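Local coordinates for leucine-rich repeat protein (Bacteroides thetaiotaomicron, PDB 4ECN) that is of unknown function but, as an extracellular leucine-rich repeat protein, probably binds other proteins, at residues Y10-F15 with S75-L80; Q14-K19 with L118-L123; K43-M48 with S56-L61. All blocks are in the same frame, centred on the assembly; numbering follows the deposited sequence.

Contact 1 of 3, residues Y10-F15 with S75-L80; sequences YGYVQF and SDKLQL
Phe-15 O takes the N-H of Ser-75 at 2.8 Å, the bond running close to straight (164°). At the far end of the pairing Gly-11 N meets Leu-80 O at 3.0 Å, while the return bond from Leu-80 N is weak. Midway, Val-13 and Leu-78 exchange two bonds that are both bent; Asp-76 and Lys-77, just before Leu-78, are loop.

The side chain doing most of the work on the outer face is Tyr-12. Its CG stands anti to the carbonyl carbon (chi1 -64°), which brings the ring alongside the neighbouring strand. Lys-77, with its chain extended, carries NZ over one ring face, 4.5 Å from the centroid of the Tyr-12 ring, a cation-pi contact. Gln-79 runs beside the same ring, pointing the same way, and its CB approaches Tyr-12 CE1 to 3.6 Å. With an alanine in place of Tyr-12, the Lys-77 ammonium is likely to lose its pi partner and Gln-79 the ring beside its CB. Gln-79 also sends its amide toward Tyr-10, its NE2 coming 3.4 Å from Tyr-10 CG, with ring and amide planes nearly perpendicular.

On the inner face Val-13 CG2 touches Leu-80 CD1 at 4.1 Å, and Val-13 CG1 sits over a face of the Phe-15 ring, toward its rim.

Strand 118-124 flanks 10-18 on the side away from 73-81, and Gln-14 bonds Glu-120 there; beyond 73-81 comes strand 54-63, reached by Leu-78 through Leu-59. Leu-111 and Val-113 of strand 110-113 close over Val-13.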
loop_
_atom_site.group_PDB
_atom_site.type_symbol
_atom_site.label_atom_id
_atom_site.label_comp_id
_atom_site.label_asym_id
_atom_site.label_seq_id
_atom_site.Cartn_x
_atom_site.Cartn_y
_atom_site.Cartn_z
ATOM N N TYR A 10 -12.124 -56.218 10.776
ATOM C CA TYR A 10 -10.673 -56.102 10.900
ATOM C C TYR A 10 -9.922 -56.188 9.559
ATOM O O TYR A 10 -10.436 -56.719 8.571
ATOM C CB TYR A 10 -10.135 -57.217 11.816
ATOM C CG TYR A 10 -10.642 -57.158 13.240
ATOM C CD1 TYR A 10 -11.821 -57.802 13.611
ATOM C CD2 TYR A 10 -9.924 -56.491 14.230
ATOM C CE1 TYR A 10 -12.295 -57.749 14.922
ATOM C CE2 TYR A 10 -10.390 -56.425 15.542
ATOM C CZ TYR A 10 -11.575 -57.060 15.884
ATOM O OH TYR A 10 -12.043 -57.009 17.175
ATOM N N GLY A 11 -8.687 -55.679 9.592
ATOM C CA GLY A 11 -7.720 -55.661 8.503
ATOM C C GLY A 11 -6.333 -56.037 8.982
ATOM O O GLY A 11 -6.190 -56.563 10.089
ATOM N N TYR A 12 -5.295 -55.822 8.147
ATOM C CA TYR A 12 -3.933 -56.215 8.511
ATOM C C TYR A 12 -2.909 -55.177 8.090
ATOM O O TYR A 12 -3.119 -54.436 7.133
ATOM C CB TYR A 12 -3.561 -57.578 7.902
ATOM C CG TYR A 12 -4.411 -58.710 8.435
ATOM C CD1 TYR A 12 -4.034 -59.415 9.573
ATOM C CD2 TYR A 12 -5.616 -59.054 7.821
ATOM C CE1 TYR A 12 -4.832 -60.438 10.085
ATOM C CE2 TYR A 12 -6.439 -60.046 8.348
ATOM C CZ TYR A 12 -6.037 -60.742 9.475
ATOM O OH TYR A 12 -6.831 -61.738 9.980
ATOM N N VAL A 13 -1.812 -55.111 8.857
ATOM C CA VAL A 13 -0.677 -54.209 8.645
ATOM C C VAL A 13 0.603 -55.007 8.789
ATOM O O VAL A 13 0.674 -55.954 9.581
ATOM C CB VAL A 13 -0.667 -52.972 9.591
ATOM C CG1 VAL A 13 0.415 -51.975 9.200
ATOM C CG2 VAL A 13 -2.010 -52.278 9.595
ATOM N N GLN A 14 1.601 -54.623 8.001
ATOM C CA GLN A 14 2.946 -55.144 8.065
ATOM C C GLN A 14 3.855 -53.982 7.834
ATOM O O GLN A 14 3.440 -53.006 7.208
ATOM C CB GLN A 14 3.202 -56.314 7.108
ATOM C CG GLN A 14 3.106 -56.018 5.614
ATOM C CD GLN A 14 3.370 -57.269 4.803
ATOM O OE1 GLN A 14 3.105 -58.406 5.236
ATOM N NE2 GLN A 14 3.879 -57.080 3.593
ATOM N N PHE A 15 5.062 -54.038 8.392
ATOM C CA PHE A 15 6.003 -52.931 8.260
ATOM C C PHE A 15 7.235 -53.371 7.483
ATOM O O PHE A 15 7.672 -54.520 7.580
ATOM C CB PHE A 15 6.389 -52.370 9.640
ATOM C CG PHE A 15 5.196 -51.856 10.415
ATOM C CD1 PHE A 15 4.722 -50.566 10.217
ATOM C CD2 PHE A 15 4.528 -52.673 11.317
ATOM C CE1 PHE A 15 3.601 -50.106 10.910
ATOM C CE2 PHE A 15 3.408 -52.213 12.004
ATOM C CZ PHE A 15 2.952 -50.934 11.799
ATOM N N SER A 75 7.904 -56.950 8.858
ATOM C CA SER A 75 7.100 -57.311 10.021
ATOM C C SER A 75 5.996 -58.329 9.704
ATOM O O SER A 75 5.433 -58.321 8.602
ATOM C CB SER A 75 6.454 -56.050 10.590
ATOM O OG SER A 75 5.479 -56.314 11.584
ATOM N N ASP A 76 5.654 -59.162 10.719
ATOM C CA ASP A 76 4.536 -60.110 10.692
ATOM C C ASP A 76 3.203 -59.351 10.551
ATOM O O ASP A 76 3.141 -58.168 10.907
ATOM C CB ASP A 76 4.514 -60.968 11.988
ATOM C CG ASP A 76 5.484 -62.142 12.131
ATOM O OD1 ASP A 76 5.757 -62.817 11.114
ATOM O OD2 ASP A 76 5.829 -62.486 13.287
ATOM N N LYS A 77 2.141 -60.014 10.050
ATOM C CA LYS A 77 0.815 -59.387 9.929
ATOM C C LYS A 77 0.288 -58.974 11.299
ATOM O O LYS A 77 0.425 -59.728 12.265
ATOM C CB LYS A 77 -0.208 -60.333 9.261
ATOM C CG LYS A 77 -0.381 -60.236 7.748
ATOM C CD LYS A 77 -1.521 -61.195 7.314
ATOM C CE LYS A 77 -1.905 -61.098 5.850
ATOM N NZ LYS A 77 -3.155 -61.851 5.541
ATOM N N LEU A 78 -0.313 -57.789 11.384
ATOM C CA LEU A 78 -0.905 -57.303 12.621
ATOM C C LEU A 78 -2.402 -57.065 12.419
ATOM O O LEU A 78 -2.780 -56.163 11.665
ATOM C CB LEU A 78 -0.193 -56.020 13.097
ATOM C CG LEU A 78 -0.830 -55.235 14.260
ATOM C CD1 LEU A 78 -0.919 -56.074 15.526
ATOM C CD2 LEU A 78 -0.093 -53.935 14.503
ATOM N N GLN A 79 -3.247 -57.858 13.098
ATOM C CA GLN A 79 -4.686 -57.671 12.971
ATOM C C GLN A 79 -5.129 -56.505 13.834
ATOM O O GLN A 79 -4.879 -56.494 15.039
ATOM C CB GLN A 79 -5.460 -58.939 13.331
ATOM C CG GLN A 79 -6.936 -58.873 12.938
ATOM C CD GLN A 79 -7.661 -60.170 13.193
ATOM O OE1 GLN A 79 -7.061 -61.248 13.355
ATOM N NE2 GLN A 79 -8.980 -60.101 13.184
ATOM N N LEU A 80 -5.756 -55.511 13.202
ATOM C CA LEU A 80 -6.274 -54.313 13.851
ATOM C C LEU A 80 -7.658 -54.025 13.369
ATOM O O LEU A 80 -8.021 -54.487 12.293
ATOM C CB LEU A 80 -5.371 -53.098 13.577
ATOM C CG LEU A 80 -3.992 -53.080 14.217
ATOM C CD1 LEU A 80 -3.111 -52.054 13.546
ATOM C CD2 LEU A 80 -4.078 -52.819 15.700
#

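Contact 2 of 3, residues Q14-K19 with L118-L123; sequences QFKLYK and LLEKAL
Phe-15 and Leu-123 meet on the buried face of this parallel pair, where packing is close: CD1 of the Phe-15 ring lies 3.7 Å from Leu-123 CD1, and the same ring atom is 3.6 Å from Lys-121 CB. Both neighbours approach the ring obliquely. Leu-17 lies further along, and Leu-111, Ile-87, Tyr-90 and Leu-92 of strands 110-113 and 83-93 pack against this face.

Lys-121 starts on this apolar side but does not finish there. Its chain bends at chi2 and again at chi4 (72°), turning NZ back to the carbonyl O of its neighbour Ala-122 and into a salt bridge with Asp-108, while CB and CG stay against the phenylalanine.

The backbone follows the parallel pattern. Gln-14 straddles Glu-120, taking Leu-119 O with its N and giving its O to Lys-121 N; Lys-16 straddles Ala-122 likewise, and Tyr-18 N closes the run on Leu-123 O at 2.8 Å.

The opposite face is looser and polar. Gln-14 NE2 donates to Glu-120 OE2 at 2.8 Å, arriving on the anti side of the carboxylate and 30° out of its plane. Lys-16 NZ reaches the other oxygen, Glu-120 OE1, only at 3.6 Å, a long salt bridge; its CD comes closer than its charge does. Farther on, Ala-122 CB rests 3.7 Å from CE1 of the Tyr-18 ring.

The parallel pairing of 10-18 with 118-124 is a feature of this mixed sheet, in a domain whose DUF4458 family is assigned to the transthyretin clan. Glu-120, held through one oxygen by an amide and near a lysine at the other, probably stays ionised. Polar groups dominate the Gln-14, Glu-120 and Lys-16 end, whereas Phe-15 and Leu-123 make an apolar contact.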
loop_
_atom_site.group_PDB
_atom_site.type_symbol
_atom_site.label_atom_id
_atom_site.label_comp_id
_atom_site.label_asym_id
_atom_site.label_seq_id
_atom_site.Cartn_x
_atom_site.Cartn_y
_atom_site.Cartn_z
ATOM N N GLN A 14 1.601 -54.623 8.001
ATOM C CA GLN A 14 2.946 -55.144 8.065
ATOM C C GLN A 14 3.855 -53.982 7.834
ATOM O O GLN A 14 3.440 -53.006 7.208
ATOM C CB GLN A 14 3.202 -56.314 7.108
ATOM C CG GLN A 14 3.106 -56.018 5.614
ATOM C CD GLN A 14 3.370 -57.269 4.803
ATOM O OE1 GLN A 14 3.105 -58.406 5.236
ATOM N NE2 GLN A 14 3.879 -57.080 3.593
ATOM N N PHE A 15 5.062 -54.038 8.392
ATOM C CA PHE A 15 6.003 -52.931 8.260
ATOM C C PHE A 15 7.235 -53.371 7.483
ATOM O O PHE A 15 7.672 -54.520 7.580
ATOM C CB PHE A 15 6.389 -52.370 9.640
ATOM C CG PHE A 15 5.196 -51.856 10.415
ATOM C CD1 PHE A 15 4.722 -50.566 10.217
ATOM C CD2 PHE A 15 4.528 -52.673 11.317
ATOM C CE1 PHE A 15 3.601 -50.106 10.910
ATOM C CE2 PHE A 15 3.408 -52.213 12.004
ATOM C CZ PHE A 15 2.952 -50.934 11.799
ATOM N N LYS A 16 7.748 -52.450 6.670
ATOM C CA LYS A 16 8.930 -52.618 5.833
ATOM C C LYS A 16 9.938 -51.527 6.237
ATOM O O LYS A 16 9.600 -50.343 6.133
ATOM C CB LYS A 16 8.512 -52.534 4.348
ATOM C CG LYS A 16 9.120 -53.587 3.435
ATOM C CD LYS A 16 8.737 -53.294 1.985
ATOM C CE LYS A 16 9.140 -54.354 0.988
ATOM N NZ LYS A 16 8.725 -53.984 -0.394
ATOM N N LEU A 17 11.115 -51.916 6.799
ATOM C CA LEU A 17 12.154 -50.975 7.254
ATOM C C LEU A 17 12.935 -50.410 6.055
ATOM O O LEU A 17 13.440 -51.171 5.226
ATOM C CB LEU A 17 13.115 -51.635 8.264
ATOM C CG LEU A 17 12.602 -51.768 9.713
ATOM C CD1 LEU A 17 13.371 -52.810 10.484
ATOM C CD2 LEU A 17 12.670 -50.442 10.459
ATOM N N TYR A 18 12.993 -49.075 5.956
ATOM C CA TYR A 18 13.660 -48.359 4.875
ATOM C C TYR A 18 14.829 -47.530 5.398
ATOM O O TYR A 18 14.830 -47.113 6.561
ATOM C CB TYR A 18 12.663 -47.451 4.125
ATOM C CG TYR A 18 11.726 -48.206 3.204
ATOM C CD1 TYR A 18 10.611 -48.873 3.703
ATOM C CD2 TYR A 18 11.930 -48.218 1.827
ATOM C CE1 TYR A 18 9.749 -49.577 2.862
ATOM C CE2 TYR A 18 11.060 -48.900 0.971
ATOM C CZ TYR A 18 9.970 -49.583 1.494
ATOM O OH TYR A 18 9.107 -50.267 0.664
ATOM N N LYS A 19 15.829 -47.303 4.525
ATOM C CA LYS A 19 17.031 -46.516 4.803
ATOM C C LYS A 19 16.743 -45.026 4.549
ATOM O O LYS A 19 15.783 -44.706 3.841
ATOM C CB LYS A 19 18.210 -47.020 3.948
ATOM C CG LYS A 19 18.656 -48.438 4.299
ATOM C CD LYS A 19 19.776 -48.955 3.401
ATOM C CE LYS A 19 20.333 -50.267 3.908
ATOM N NZ LYS A 19 21.390 -50.811 3.012
ATOM N N LEU A 118 -4.802 -55.525 3.465
ATOM C CA LEU A 118 -3.437 -55.703 3.920
ATOM C C LEU A 118 -2.653 -54.505 3.500
ATOM O O LEU A 118 -2.409 -54.287 2.311
ATOM C CB LEU A 118 -2.787 -57.004 3.433
ATOM C CG LEU A 118 -1.276 -57.192 3.728
ATOM C CD1 LEU A 118 -0.957 -57.110 5.237
ATOM C CD2 LEU A 118 -0.797 -58.529 3.198
ATOM N N LEU A 119 -2.295 -53.707 4.498
ATOM C CA LEU A 119 -1.527 -52.485 4.360
ATOM C C LEU A 119 -0.068 -52.758 4.639
ATOM O O LEU A 119 0.247 -53.530 5.532
ATOM C CB LEU A 119 -2.090 -51.443 5.347
ATOM C CG LEU A 119 -1.338 -50.125 5.519
ATOM C CD1 LEU A 119 -1.461 -49.258 4.301
ATOM C CD2 LEU A 119 -1.846 -49.384 6.716
ATOM N N GLU A 120 0.820 -52.137 3.872
ATOM C CA GLU A 120 2.248 -52.238 4.130
ATOM C C GLU A 120 2.753 -50.854 4.406
ATOM O O GLU A 120 2.705 -49.995 3.520
ATOM C CB GLU A 120 3.012 -52.916 2.991
ATOM C CG GLU A 120 4.447 -53.257 3.363
ATOM C CD GLU A 120 5.235 -53.934 2.260
ATOM O OE1 GLU A 120 5.557 -53.260 1.252
ATOM O OE2 GLU A 120 5.552 -55.137 2.418
ATOM N N LYS A 121 3.163 -50.606 5.659
ATOM C CA LYS A 121 3.646 -49.285 6.051
ATOM C C LYS A 121 5.161 -49.238 5.954
ATOM O O LYS A 121 5.877 -50.145 6.387
ATOM C CB LYS A 121 3.172 -48.881 7.464
ATOM C CG LYS A 121 3.482 -47.427 7.865
ATOM C CD LYS A 121 2.570 -46.398 7.173
ATOM C CE LYS A 121 3.002 -44.973 7.391
ATOM N NZ LYS A 121 4.236 -44.643 6.620
ATOM N N ALA A 122 5.630 -48.170 5.344
ATOM C CA ALA A 122 7.035 -47.886 5.187
ATOM C C ALA A 122 7.543 -47.104 6.399
ATOM O O ALA A 122 7.090 -45.975 6.667
ATOM C CB ALA A 122 7.261 -47.102 3.898
ATOM N N LEU A 123 8.449 -47.724 7.152
ATOM C CA LEU A 123 9.081 -47.052 8.266
ATOM C C LEU A 123 10.494 -46.680 7.850
ATOM O O LEU A 123 11.290 -47.573 7.558
ATOM C CB LEU A 123 9.062 -47.904 9.550
ATOM C CG LEU A 123 7.721 -48.068 10.263
ATOM C CD1 LEU A 123 7.866 -48.976 11.461
ATOM C CD2 LEU A 123 7.141 -46.724 10.692
#

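Contact 3 of 3, residues K43-M48 with S56-L61; sequences KIKVVM and SQTLLL
Lys-43 to Val-47 and Ser-56 to Leu-60 pair antiparallel as the two arms of a beta hairpin, their segment axes coming within 4.5 Å, with Ile-44 and Leu-59 exchanging two bonds of 2.9 Å (Ile-44 N to Leu-59 O, Leu-59 N to Ile-44 O). The next hydrogen-bonded pair, Val-46 with Gln-57, is weak in both directions.

On the inward face Ile-44 crosses Leu-61 at about a right angle. The branch that touches is Ile-44 CG2, 3.6 Å from Leu-61 CD1; with CG1 anti to the backbone N (chi1 -167°), CG2 falls between N and the carbonyl carbon and faces the other arm. Leu-61 CD1 also lies against the backbone of Lys-43.

On the outward face the lysine stems do much of the touching. Lys-43, its chain extended, runs side by side with Leu-60, Lys-43 CG lying 3.8 Å from Leu-60 CD2. Lys-45 crosses Thr-58 obliquely, Lys-45 CD 3.6 Å from Thr-58 OG1, then bends at chi3. Nearer the turn, Val-47 CG2 meets Ser-56 CB at 3.8 Å.

Across this hairpin, then, the lysines contribute hydrocarbon rather than charge: Lys-43 NZ goes on to a salt bridge with Asp-97 and Lys-45 NZ bonds Tyr-93 OH weakly, leaving cohesion between the arms to backbone bonds and van der Waals contact of side-chain stems.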
loop_
_atom_site.group_PDB
_atom_site.type_symbol
_atom_site.label_atom_id
_atom_site.label_comp_id
_atom_site.label_asym_id
_atom_site.label_seq_id
_atom_site.Cartn_x
_atom_site.Cartn_y
_atom_site.Cartn_z
ATOM N N LYS A 43 12.708 -58.119 16.119
ATOM C CA LYS A 43 11.435 -57.670 16.721
ATOM C C LYS A 43 11.226 -56.148 16.538
ATOM O O LYS A 43 12.169 -55.429 16.199
ATOM C CB LYS A 43 11.363 -58.014 18.224
ATOM C CG LYS A 43 10.800 -59.385 18.559
ATOM C CD LYS A 43 10.777 -59.609 20.073
ATOM C CE LYS A 43 10.208 -60.949 20.481
ATOM N NZ LYS A 43 10.189 -61.113 21.959
ATOM N N ILE A 44 9.984 -55.674 16.745
ATOM C CA ILE A 44 9.603 -54.261 16.674
ATOM C C ILE A 44 8.337 -54.050 17.521
ATOM O O ILE A 44 7.415 -54.876 17.491
ATOM C CB ILE A 44 9.423 -53.716 15.220
ATOM C CG1 ILE A 44 9.342 -52.172 15.208
ATOM C CG2 ILE A 44 8.233 -54.377 14.473
ATOM C CD1 ILE A 44 9.381 -51.526 13.867
ATOM N N LYS A 45 8.313 -52.956 18.288
ATOM C CA LYS A 45 7.156 -52.580 19.093
ATOM C C LYS A 45 6.713 -51.223 18.582
ATOM O O LYS A 45 7.333 -50.198 18.864
ATOM C CB LYS A 45 7.456 -52.609 20.614
ATOM C CG LYS A 45 6.223 -52.362 21.518
ATOM C CD LYS A 45 6.473 -52.696 23.009
ATOM C CE LYS A 45 7.398 -51.738 23.731
ATOM N NZ LYS A 45 7.912 -52.305 25.008
ATOM N N VAL A 46 5.696 -51.235 17.750
ATOM C CA VAL A 46 5.194 -50.011 17.162
ATOM C C VAL A 46 4.118 -49.438 18.106
ATOM O O VAL A 46 3.110 -50.091 18.413
ATOM C CB VAL A 46 4.686 -50.233 15.711
ATOM C CG1 VAL A 46 4.208 -48.930 15.093
ATOM C CG2 VAL A 46 5.772 -50.860 14.837
ATOM N N VAL A 47 4.377 -48.220 18.586
ATOM C CA VAL A 47 3.488 -47.473 19.471
ATOM C C VAL A 47 2.517 -46.667 18.581
ATOM O O VAL A 47 2.956 -45.902 17.719
ATOM C CB VAL A 47 4.303 -46.584 20.457
ATOM C CG1 VAL A 47 3.392 -45.718 21.325
ATOM C CG2 VAL A 47 5.219 -47.434 21.328
HETATM N N MSE A 48 1.208 -46.864 18.779
HETATM C CA MSE A 48 0.162 -46.190 18.001
HETATM C C MSE A 48 -0.913 -45.565 18.864
HETATM O O MSE A 48 -1.055 -45.931 20.032
HETATM C CB MSE A 48 -0.531 -47.184 17.063
HETATM C CG MSE A 48 0.283 -47.612 15.870
HETATM SE SE MSE A 48 -0.485 -49.245 15.145
HETATM C CE MSE A 48 0.141 -50.529 16.553
ATOM N N SER A 56 0.369 -50.010 22.194
ATOM C CA SER A 56 1.515 -50.560 21.462
ATOM C C SER A 56 1.392 -52.075 21.291
ATOM O O SER A 56 0.707 -52.725 22.076
ATOM C CB SER A 56 2.817 -50.231 22.195
ATOM O OG SER A 56 2.873 -50.786 23.500
ATOM N N GLN A 57 2.070 -52.639 20.284
ATOM C CA GLN A 57 2.027 -54.073 20.029
ATOM C C GLN A 57 3.377 -54.556 19.522
ATOM O O GLN A 57 3.980 -53.898 18.678
ATOM C CB GLN A 57 0.908 -54.404 19.015
ATOM C CG GLN A 57 0.738 -55.897 18.696
ATOM C CD GLN A 57 0.109 -56.694 19.806
ATOM O OE1 GLN A 57 -1.105 -56.636 20.022
ATOM N NE2 GLN A 57 0.916 -57.500 20.494
ATOM N N THR A 58 3.837 -55.714 20.014
ATOM C CA THR A 58 5.111 -56.296 19.598
ATOM C C THR A 58 4.870 -57.309 18.459
ATOM O O THR A 58 3.945 -58.128 18.525
ATOM C CB THR A 58 5.847 -56.940 20.793
ATOM O OG1 THR A 58 5.880 -56.020 21.891
ATOM C CG2 THR A 58 7.277 -57.382 20.441
ATOM N N LEU A 59 5.719 -57.220 17.412
ATOM C CA LEU A 59 5.747 -58.077 16.220
ATOM C C LEU A 59 7.171 -58.532 15.934
ATOM O O LEU A 59 8.117 -57.883 16.370
ATOM C CB LEU A 59 5.171 -57.341 14.983
ATOM C CG LEU A 59 3.679 -57.022 14.986
ATOM C CD1 LEU A 59 3.372 -55.874 14.064
ATOM C CD2 LEU A 59 2.835 -58.243 14.664
ATOM N N LEU A 60 7.323 -59.629 15.187
ATOM C CA LEU A 60 8.636 -60.152 14.809
ATOM C C LEU A 60 9.062 -59.619 13.434
ATOM O O LEU A 60 8.219 -59.302 12.588
ATOM C CB LEU A 60 8.639 -61.702 14.797
ATOM C CG LEU A 60 8.384 -62.445 16.115
ATOM C CD1 LEU A 60 7.729 -63.789 15.864
ATOM C CD2 LEU A 60 9.659 -62.605 16.923
ATOM N N LEU A 61 10.380 -59.537 13.225
ATOM C CA LEU A 61 11.016 -59.124 11.980
ATOM C C LEU A 61 11.429 -60.341 11.155
ATOM O O LEU A 61 12.065 -61.264 11.675
ATOM C CB LEU A 61 12.251 -58.246 12.277
ATOM C CG LEU A 61 12.126 -56.720 12.213
ATOM C CD1 LEU A 61 11.013 -56.211 13.074
ATOM C CD2 LEU A 61 13.425 -56.051 12.635
#

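How the contacts relate
All three contacts belong to one mixed sheet of the N-terminal domain. Contacts 1 and 2 share strand 10-18, Gln-14 and Phe-15 included, with an antiparallel neighbour on one side and a parallel one on the other; both are partly buried. Contact 3 is nearer the surface, a local hairpin nested in the loop that contact 1 closes, and joins it where 54-63 runs beside 73-81. Inward, Phe-15 meets Val-46 and Leu-59, and Ile-44 meets Leu-123, so the three share one apolar interior. Outward their chemistry differs: cation-pi in contact 1, amide and carboxylate in contact 2, lysine stems in contact 3.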